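Side-chain contacts in MaoC family protein (Mycobacterium tuberculosis H37Rv, PDB 3KHP), which probably acts as a double hot-dog 3-hydroxyacyl-thioester dehydratase, reversibly removing water from (3R)-hydroxyacyl thioesters: residues Asp58-Thr63 with Asp70-Pro75; Asp126-Gly131 with Asn135-Leu140; Ser213-Ala218 with Pro225-His230. All blocks are in the same frame, centred on the assembly; numbering follows the deposited sequence.

Contact 1. Residues Asp58-Thr63 with Asp70-Pro75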
loop_
_atom_site.group_PDB
_atom_site.type_symbol
_atom_site.label_atom_id
_atom_site.label_comp_id
_atom_site.label_asym_id
_atom_site.label_seq_id
_atom_site.Cartn_x
_atom_site.Cartn_y
_atom_site.Cartn_z
ATOM N N ASP A 58 14.424 -6.927 1.168
ATOM C CA ASP A 58 14.052 -8.163 0.486
ATOM C C ASP A 58 13.391 -7.843 -0.813
ATOM O O ASP A 58 12.187 -8.027 -0.985
ATOM C CB ASP A 58 13.141 -9.077 1.382
ATOM C CG ASP A 58 11.831 -8.391 1.816
ATOM O OD1 ASP A 58 10.976 -9.052 2.504
ATOM O OD2 ASP A 58 11.663 -7.191 1.465
ATOM N N LEU A 59 14.215 -7.484 -1.766
ATOM C CA LEU A 59 13.792 -6.938 -3.031
ATOM C C LEU A 59 13.081 -7.899 -3.936
ATOM O O LEU A 59 12.434 -7.508 -4.898
ATOM C CB LEU A 59 15.012 -6.386 -3.772
ATOM C CG LEU A 59 15.711 -5.206 -3.094
ATOM C CD1 LEU A 59 17.020 -4.908 -3.822
ATOM C CD2 LEU A 59 14.766 -4.009 -3.057
ATOM N N ALA A 60 13.226 -9.155 -3.655
ATOM C CA ALA A 60 12.461 -10.212 -4.312
ATOM C C ALA A 60 10.969 -10.093 -4.063
ATOM O O ALA A 60 10.182 -10.483 -4.889
ATOM C CB ALA A 60 12.984 -11.556 -3.782
ATOM N N PHE A 61 10.571 -9.527 -2.931
ATOM C CA PHE A 61 9.145 -9.330 -2.598
ATOM C C PHE A 61 8.648 -7.931 -2.904
ATOM O O PHE A 61 7.449 -7.767 -3.170
ATOM C CB PHE A 61 8.906 -9.685 -1.133
ATOM C CG PHE A 61 9.283 -11.095 -0.822
ATOM C CD1 PHE A 61 8.589 -12.151 -1.385
ATOM C CD2 PHE A 61 10.340 -11.381 -0.029
ATOM C CE1 PHE A 61 8.956 -13.478 -1.129
ATOM C CE2 PHE A 61 10.706 -12.691 0.226
ATOM C CZ PHE A 61 10.027 -13.735 -0.338
ATOM N N THR A 62 9.555 -6.938 -2.938
ATOM C CA THR A 62 9.144 -5.537 -3.168
ATOM C C THR A 62 9.513 -4.923 -4.539
ATOM O O THR A 62 9.208 -3.757 -4.814
ATOM C CB THR A 62 9.698 -4.697 -2.058
ATOM O OG1 THR A 62 11.115 -4.940 -1.943
ATOM C CG2 THR A 62 9.021 -5.114 -0.748
ATOM N N THR A 63 10.146 -5.708 -5.404
ATOM C CA THR A 63 10.462 -5.263 -6.744
ATOM C C THR A 63 10.335 -6.395 -7.762
ATOM O O THR A 63 10.570 -7.580 -7.447
ATOM C CB THR A 63 11.907 -4.689 -6.863
ATOM O OG1 THR A 63 12.883 -5.742 -6.643
ATOM C CG2 THR A 63 12.121 -3.507 -5.897
ATOM N N ASP A 70 14.062 -12.367 -9.560
ATOM C CA ASP A 70 12.675 -12.584 -10.017
ATOM C C ASP A 70 11.769 -12.274 -8.851
ATOM O O ASP A 70 12.064 -12.681 -7.749
ATOM C CB ASP A 70 12.469 -14.041 -10.416
ATOM C CG ASP A 70 13.226 -14.399 -11.640
ATOM O OD1 ASP A 70 13.119 -13.624 -12.614
ATOM O OD2 ASP A 70 13.928 -15.441 -11.624
ATOM N N GLN A 71 10.661 -11.592 -9.105
ATOM C CA GLN A 71 9.686 -11.379 -8.042
ATOM C C GLN A 71 9.187 -12.716 -7.510
ATOM O O GLN A 71 8.856 -13.616 -8.285
ATOM C CB GLN A 71 8.492 -10.551 -8.532
ATOM C CG GLN A 71 7.651 -10.033 -7.367
ATOM C CD GLN A 71 6.429 -9.373 -7.836
ATOM O OE1 GLN A 71 6.370 -8.914 -8.978
ATOM N NE2 GLN A 71 5.422 -9.290 -6.970
ATOM N N GLN A 72 9.185 -12.845 -6.193
ATOM C CA GLN A 72 8.445 -13.870 -5.479
ATOM C C GLN A 72 7.202 -13.249 -4.763
ATOM O O GLN A 72 7.203 -12.070 -4.401
ATOM C CB GLN A 72 9.338 -14.498 -4.411
ATOM C CG GLN A 72 10.555 -15.195 -4.954
ATOM C CD GLN A 72 11.316 -15.933 -3.886
ATOM O OE1 GLN A 72 10.775 -16.821 -3.242
ATOM N NE2 GLN A 72 12.586 -15.574 -3.696
ATOM N N VAL A 73 6.170 -14.068 -4.546
ATOM C CA VAL A 73 4.915 -13.656 -3.916
ATOM C C VAL A 73 4.814 -14.315 -2.564
ATOM O O VAL A 73 5.036 -15.506 -2.427
ATOM C CB VAL A 73 3.719 -14.049 -4.788
ATOM C CG1 VAL A 73 2.396 -13.668 -4.091
ATOM C CG2 VAL A 73 3.826 -13.349 -6.113
ATOM N N LEU A 74 4.511 -13.557 -1.529
ATOM C CA LEU A 74 4.402 -14.214 -0.229
ATOM C C LEU A 74 3.232 -15.207 -0.220
ATOM O O LEU A 74 2.186 -14.981 -0.857
ATOM C CB LEU A 74 4.276 -13.208 0.887
ATOM C CG LEU A 74 5.497 -12.320 1.069
ATOM C CD1 LEU A 74 5.140 -11.090 1.864
ATOM C CD2 LEU A 74 6.611 -13.089 1.666
ATOM N N PRO A 75 3.417 -16.355 0.438
ATOM C CA PRO A 75 2.349 -17.368 0.335
ATOM C C PRO A 75 1.112 -16.940 1.112
ATOM O O PRO A 75 0.004 -17.331 0.749
ATOM C CB PRO A 75 2.985 -18.644 0.907
ATOM C CG PRO A 75 4.129 -18.178 1.729
ATOM C CD PRO A 75 4.636 -16.905 1.043
HETATM O O HOH W 1 5.805 -9.838 -4.114
#
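Phe-61 and Leu-74 form the tight part of this contact, a CH-pi pair in which CD2 of Leu-74 lies over one face of the Phe-61 ring, 3.8 Å from its centroid and displaced toward the rim. With CG placed beside its own backbone N (chi1 -59°), the ring of Phe-61 swings round to meet Gln-72 and Leu-74, although its CB points away. CE1 of the ring also meets CB of Gln-72 at 3.5 Å. Next to this apolar patch, N of Gln-72 donates to O of Ala-60 (2.9 Å), which CA-H of Gln-71 also approaches.

The packing is looser beyond it. Asp-70 is exposed at the margin, and NE2 of Gln-72 comes no nearer than 4.0 Å to CB of Ala-60, while its OE1 takes N of Ala-251 instead. Helix 59-62 and the loop after it belong to the hydratase 2 N-terminal domain, packed on helices 42-51 and 231-245. A water bridges them, accepting from NE2 of Gln-71 (2.9 Å) within hydrogen-bonding distance of O of Phe-61 and O of Gln-72. One direct backbone bond and one water thus satisfy polar backbone atoms beside a buried ring.

Contact 2. Residues Asp126-Gly131 with Asn135-Leu140; sequences DIQDKG and NAIVVL
Asp-126 opens the contact opposite Val-139, a hydrogen-bonded antiparallel pair: N of Val-139 donates to O of Asp-126 at 2.8 Å, while the return bond from Asp-126 N is weak. The CB atoms of the two residues stand 4.1 Å apart on one face of the sheet. Ile-127, paired with Val-138 without hydrogen bonds, turns to the other face, where Ser-28 and Ile-29 cover it, and its CA-H leans on O of Ile-137.

At Gln-128 the backbone bonds are short in both directions, N to O of Ile-137 (2.8 Å) and back from N of Ile-137 (2.9 Å). The two side chains run alongside each other, pointing the same way, with CB on CB at 3.9 Å. These rungs belong to the hairpin of strands 116-129 and 136-145, neighbours in the long antiparallel sheet of the double hot-dog fold; the short strand axes lie 4.8 Å apart at 175°. The Gln-128 amide is gripped at both ends: NE2 gives a nearly straight bond (167°) to OD2 of Asp-126, meeting it from above the carboxylate plane, and another to O of Glu-174, while NZ of Lys-130 reaches OE1. This row of carboxylate, amide and ammonium probably steadies the amide's orientation.

Asp-129, beside Ala-136, bends its carboxylate forward to N of Gly-131, an Asx turn, and also receives N-H groups of Gly-167, Phe-168 and Gly-170. N of Lys-130 donates to O of Asn-135, and the lysine's bent chain carries CE to 3.9 Å from CD1 of Ile-137.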
loop_
_atom_site.group_PDB
_atom_site.type_symbol
_atom_site.label_atom_id
_atom_site.label_comp_id
_atom_site.label_asym_id
_atom_site.label_seq_id
_atom_site.Cartn_x
_atom_site.Cartn_y
_atom_site.Cartn_z
ATOM N N ASP A 126 -17.595 -26.298 8.451
ATOM C CA ASP A 126 -18.062 -26.807 9.726
ATOM C C ASP A 126 -18.757 -25.705 10.488
ATOM O O ASP A 126 -18.464 -24.506 10.291
ATOM C CB ASP A 126 -16.925 -27.411 10.556
ATOM C CG ASP A 126 -17.423 -28.405 11.617
ATOM O OD1 ASP A 126 -18.604 -28.817 11.548
ATOM O OD2 ASP A 126 -16.644 -28.795 12.527
ATOM N N ILE A 127 -19.739 -26.136 11.289
ATOM C CA ILE A 127 -20.437 -25.286 12.241
ATOM C C ILE A 127 -20.546 -26.031 13.573
ATOM O O ILE A 127 -21.001 -27.180 13.621
ATOM C CB ILE A 127 -21.823 -24.846 11.752
ATOM C CG1 ILE A 127 -21.737 -24.193 10.378
ATOM C CG2 ILE A 127 -22.406 -23.852 12.713
ATOM C CD1 ILE A 127 -22.949 -23.381 10.029
ATOM N N GLN A 128 -20.077 -25.390 14.634
ATOM C CA GLN A 128 -20.062 -25.999 15.925
ATOM C C GLN A 128 -20.868 -25.120 16.859
ATOM O O GLN A 128 -20.762 -23.890 16.834
ATOM C CB GLN A 128 -18.638 -26.221 16.421
ATOM C CG GLN A 128 -17.814 -27.131 15.498
ATOM C CD GLN A 128 -16.463 -27.595 16.078
ATOM O OE1 GLN A 128 -16.189 -27.456 17.264
ATOM N NE2 GLN A 128 -15.624 -28.168 15.216
ATOM N N ASP A 129 -21.740 -25.779 17.618
ATOM C CA ASP A 129 -22.610 -25.153 18.602
ATOM C C ASP A 129 -22.166 -25.677 19.969
ATOM O O ASP A 129 -22.287 -26.864 20.261
ATOM C CB ASP A 129 -24.063 -25.533 18.304
ATOM C CG ASP A 129 -25.069 -24.770 19.176
ATOM O OD1 ASP A 129 -24.678 -24.239 20.244
ATOM O OD2 ASP A 129 -26.269 -24.719 18.782
ATOM N N LYS A 130 -21.624 -24.789 20.795
ATOM C CA LYS A 130 -21.159 -25.186 22.115
ATOM C C LYS A 130 -22.227 -24.978 23.188
ATOM O O LYS A 130 -21.972 -25.242 24.382
ATOM C CB LYS A 130 -19.861 -24.459 22.464
ATOM C CG LYS A 130 -18.755 -24.647 21.406
ATOM C CD LYS A 130 -18.191 -26.054 21.381
ATOM C CE LYS A 130 -17.301 -26.286 20.176
ATOM N NZ LYS A 130 -17.034 -27.731 19.947
ATOM N N GLY A 131 -23.412 -24.525 22.760
ATOM C CA GLY A 131 -24.583 -24.377 23.640
ATOM C C GLY A 131 -24.956 -22.921 23.893
ATOM O O GLY A 131 -24.163 -22.007 23.613
ATOM N N ASN A 135 -20.015 -20.471 22.824
ATOM C CA ASN A 135 -19.697 -19.910 21.497
ATOM C C ASN A 135 -20.284 -20.729 20.366
ATOM O O ASN A 135 -20.499 -21.932 20.516
ATOM C CB ASN A 135 -18.197 -19.816 21.262
ATOM C CG ASN A 135 -17.515 -18.941 22.247
ATOM O OD1 ASN A 135 -18.054 -17.920 22.659
ATOM N ND2 ASN A 135 -16.294 -19.318 22.622
ATOM N N ALA A 136 -20.528 -20.043 19.253
ATOM C CA ALA A 136 -20.600 -20.660 17.947
ATOM C C ALA A 136 -19.228 -20.575 17.246
ATOM O O ALA A 136 -18.563 -19.520 17.288
ATOM C CB ALA A 136 -21.629 -19.959 17.113
ATOM N N ILE A 137 -18.842 -21.665 16.587
ATOM C CA ILE A 137 -17.675 -21.721 15.723
ATOM C C ILE A 137 -18.069 -21.984 14.260
ATOM O O ILE A 137 -18.733 -22.981 13.963
ATOM C CB ILE A 137 -16.712 -22.869 16.137
ATOM C CG1 ILE A 137 -16.207 -22.701 17.576
ATOM C CG2 ILE A 137 -15.513 -22.950 15.176
ATOM C CD1 ILE A 137 -15.226 -23.793 17.966
ATOM N N VAL A 138 -17.635 -21.118 13.349
ATOM C CA VAL A 138 -17.916 -21.278 11.938
ATOM C C VAL A 138 -16.596 -21.442 11.160
ATOM O O VAL A 138 -15.666 -20.664 11.364
ATOM C CB VAL A 138 -18.646 -20.092 11.422
ATOM C CG1 VAL A 138 -18.903 -20.250 9.941
ATOM C CG2 VAL A 138 -19.926 -19.950 12.150
ATOM N N VAL A 139 -16.523 -22.456 10.293
ATOM C CA VAL A 139 -15.311 -22.736 9.516
ATOM C C VAL A 139 -15.588 -22.642 8.029
ATOM O O VAL A 139 -16.431 -23.347 7.496
ATOM C CB VAL A 139 -14.669 -24.088 9.890
ATOM C CG1 VAL A 139 -13.309 -24.269 9.177
ATOM C CG2 VAL A 139 -14.463 -24.149 11.361
ATOM N N LEU A 140 -14.880 -21.728 7.379
ATOM C CA LEU A 140 -15.045 -21.461 5.964
ATOM C C LEU A 140 -13.771 -21.894 5.228
ATOM O O LEU A 140 -12.682 -21.710 5.723
ATOM C CB LEU A 140 -15.371 -19.986 5.741
ATOM C CG LEU A 140 -16.457 -19.404 6.665
ATOM C CD1 LEU A 140 -16.597 -17.894 6.467
ATOM C CD2 LEU A 140 -17.797 -20.103 6.453
#

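Contact 3. Residues Ser213-Ala218 with Pro225-His230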
loop_
_atom_site.group_PDB
_atom_site.type_symbol
_atom_site.label_atom_id
_atom_site.label_comp_id
_atom_site.label_asym_id
_atom_site.label_seq_id
_atom_site.Cartn_x
_atom_site.Cartn_y
_atom_site.Cartn_z
ATOM N N SER A 213 -8.009 2.027 10.642
ATOM C CA SER A 213 -7.564 3.288 10.032
ATOM C C SER A 213 -8.108 4.611 10.606
ATOM O O SER A 213 -7.517 5.683 10.351
ATOM C CB SER A 213 -7.858 3.246 8.548
ATOM O OG SER A 213 -9.242 3.134 8.318
ATOM N N ASP A 214 -9.188 4.549 11.389
ATOM C CA ASP A 214 -9.857 5.734 11.915
ATOM C C ASP A 214 -9.882 5.683 13.417
ATOM O O ASP A 214 -10.524 4.840 13.986
ATOM C CB ASP A 214 -11.279 5.765 11.408
ATOM C CG ASP A 214 -12.018 7.007 11.836
ATOM O OD1 ASP A 214 -11.404 7.984 12.368
ATOM O OD2 ASP A 214 -13.228 6.999 11.641
ATOM N N PRO A 215 -9.156 6.575 14.076
ATOM C CA PRO A 215 -9.117 6.563 15.528
ATOM C C PRO A 215 -10.504 6.793 16.123
ATOM O O PRO A 215 -10.829 6.222 17.169
ATOM C CB PRO A 215 -8.218 7.729 15.896
ATOM C CG PRO A 215 -7.596 8.212 14.620
ATOM C CD PRO A 215 -8.250 7.563 13.466
ATOM N N TRP A 216 -11.322 7.588 15.448
ATOM C CA TRP A 216 -12.676 7.835 15.935
ATOM C C TRP A 216 -13.394 6.503 16.085
ATOM O O TRP A 216 -13.847 6.152 17.180
ATOM C CB TRP A 216 -13.450 8.724 14.982
ATOM C CG TRP A 216 -14.726 9.150 15.521
ATOM C CD1 TRP A 216 -14.961 10.268 16.279
ATOM C CD2 TRP A 216 -15.979 8.500 15.365
ATOM N NE1 TRP A 216 -16.276 10.350 16.589
ATOM C CE2 TRP A 216 -16.937 9.280 16.048
ATOM C CE3 TRP A 216 -16.389 7.341 14.718
ATOM C CZ2 TRP A 216 -18.289 8.931 16.113
ATOM C CZ3 TRP A 216 -17.740 6.978 14.782
ATOM C CH2 TRP A 216 -18.672 7.773 15.489
ATOM N N PHE A 217 -13.430 5.755 14.983
ATOM C CA PHE A 217 -14.137 4.515 14.939
ATOM C C PHE A 217 -13.543 3.490 15.884
ATOM O O PHE A 217 -14.269 2.773 16.574
ATOM C CB PHE A 217 -14.104 3.945 13.544
ATOM C CG PHE A 217 -14.899 2.711 13.404
ATOM C CD1 PHE A 217 -16.243 2.764 13.011
ATOM C CD2 PHE A 217 -14.335 1.483 13.696
ATOM C CE1 PHE A 217 -17.001 1.555 12.927
ATOM C CE2 PHE A 217 -15.076 0.312 13.623
ATOM C CZ PHE A 217 -16.408 0.355 13.247
ATOM N N ALA A 218 -12.219 3.399 15.880
ATOM C CA ALA A 218 -11.511 2.408 16.641
ATOM C C ALA A 218 -11.907 2.558 18.086
ATOM O O ALA A 218 -12.110 1.572 18.774
ATOM C CB ALA A 218 -9.975 2.569 16.487
ATOM N N PRO A 225 -7.677 2.252 22.253
ATOM C CA PRO A 225 -7.049 3.559 22.364
ATOM C C PRO A 225 -6.704 4.142 21.011
ATOM O O PRO A 225 -6.693 5.388 20.825
ATOM C CB PRO A 225 -5.743 3.264 23.141
ATOM C CG PRO A 225 -5.991 1.957 23.838
ATOM C CD PRO A 225 -6.950 1.194 22.973
ATOM N N LYS A 226 -6.366 3.220 20.095
ATOM C CA LYS A 226 -6.061 3.540 18.735
ATOM C C LYS A 226 -6.391 2.386 17.764
ATOM O O LYS A 226 -6.642 1.250 18.152
ATOM C CB LYS A 226 -4.607 3.989 18.629
ATOM C CG LYS A 226 -3.719 3.601 19.804
ATOM C CD LYS A 226 -2.270 4.147 19.628
ATOM C CE LYS A 226 -1.238 3.331 20.466
ATOM N NZ LYS A 226 -1.564 3.214 21.947
ATOM N N PRO A 227 -6.438 2.694 16.480
ATOM C CA PRO A 227 -6.779 1.620 15.553
ATOM C C PRO A 227 -5.834 0.427 15.680
ATOM O O PRO A 227 -4.667 0.597 15.993
ATOM C CB PRO A 227 -6.656 2.287 14.189
ATOM C CG PRO A 227 -6.700 3.747 14.453
ATOM C CD PRO A 227 -6.164 3.973 15.809
ATOM N N ILE A 228 -6.342 -0.785 15.468
ATOM C CA ILE A 228 -5.525 -1.960 15.634
ATOM C C ILE A 228 -5.054 -2.384 14.258
ATOM O O ILE A 228 -5.706 -2.107 13.257
ATOM C CB ILE A 228 -6.274 -3.100 16.352
ATOM C CG1 ILE A 228 -7.430 -3.621 15.487
ATOM C CG2 ILE A 228 -6.778 -2.630 17.708
ATOM C CD1 ILE A 228 -8.233 -4.778 16.118
ATOM N N LEU A 229 -3.886 -3.007 14.193
ATOM C CA LEU A 229 -3.425 -3.573 12.953
ATOM C C LEU A 229 -4.339 -4.741 12.547
ATOM O O LEU A 229 -4.809 -5.515 13.394
ATOM C CB LEU A 229 -1.993 -4.067 13.140
ATOM C CG LEU A 229 -1.256 -4.425 11.851
ATOM C CD1 LEU A 229 -1.072 -3.164 10.962
ATOM C CD2 LEU A 229 0.050 -5.078 12.167
ATOM N N HIS A 230 -4.548 -4.895 11.255
ATOM C CA HIS A 230 -5.311 -6.041 10.712
ATOM C C HIS A 230 -4.672 -7.328 11.194
ATOM O O HIS A 230 -3.447 -7.453 11.083
ATOM C CB HIS A 230 -5.237 -6.094 9.207
ATOM C CG HIS A 230 -5.804 -4.908 8.491
ATOM N ND1 HIS A 230 -5.221 -3.656 8.524
ATOM C CD2 HIS A 230 -6.837 -4.818 7.614
ATOM C CE1 HIS A 230 -5.892 -2.842 7.721
ATOM N NE2 HIS A 230 -6.882 -3.519 7.163
#
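Backbone torsions of -56° and 147° at Pro-227 keep the chain extended, with the proline ring against the start of helix 215-220, where Ala-218, in helical conformation, aims its CB at it. That methyl sits 3.5 Å from CA of Pro-227, closer than carbons usually pack, and also presses on N of the same residue. CG of the ring also lies over the first turn of the helix, 3.8 Å from N of Pro-215 and 4.2 Å from its CD; CB of the ring meets N of Ser-213 at 3.8 Å. One proline thus lies across Ser-213, Asp-214, Pro-215 and Ala-218, by van der Waals contact alone. Ala-218 probably closes the hydratase 2 signature that begins at Tyr-202.

The helix end is organised by Asp-214 at the N-cap. Its carboxylate swings to the far side of CB from the residue's own nitrogen (chi1 -176°), which lets OD1 accept from N of Trp-216 at 3.1 Å, well above the carboxylate plane. O of Asp-214 meanwhile takes N of Ala-218 at 2.9 Å, the first helical bond. The second carboxylate oxygen, OD2, accepts from N of His-67 of the second subunit, so the capping residue also serves the dimer interface.

Beyond Pro-227 the chain runs on to His-230, the N-cap of helix 231-245, whose ring stacks on His-212 and meets Tyr-202 edge-to-face. Before it, Lys-226 makes a cation-pi contact with Phe-266. The contact therefore joins the N-terminal turn of helix 215-220 to the loop that leads into helix 231-245, with helix 198-202 beside Ser-213 and His-230.

How the contacts relate
The three contacts are separate within one chain: contact 1 lies about 37 Å from contact 2 and 29 Å from contact 3, centre to centre, with contacts 2 and 3 about 28 Å apart. Contacts 1 and 2 share the hydratase 2 N-terminal range but sit on opposite sides of the chain's centre; contact 3 belongs to the MaoC-like range. Dimerisation joins what the chain keeps apart, since Leu-59 and Thr-63 of contact 1 pack on Pro-215 and Ser-213 of contact 3 in the other subunit. Contact 3 also holds the end of the stretch from Tyr-202 through Asp-207 and His-212 to Ala-218, consistent with the hydratase 2 signature and so probably near the active site.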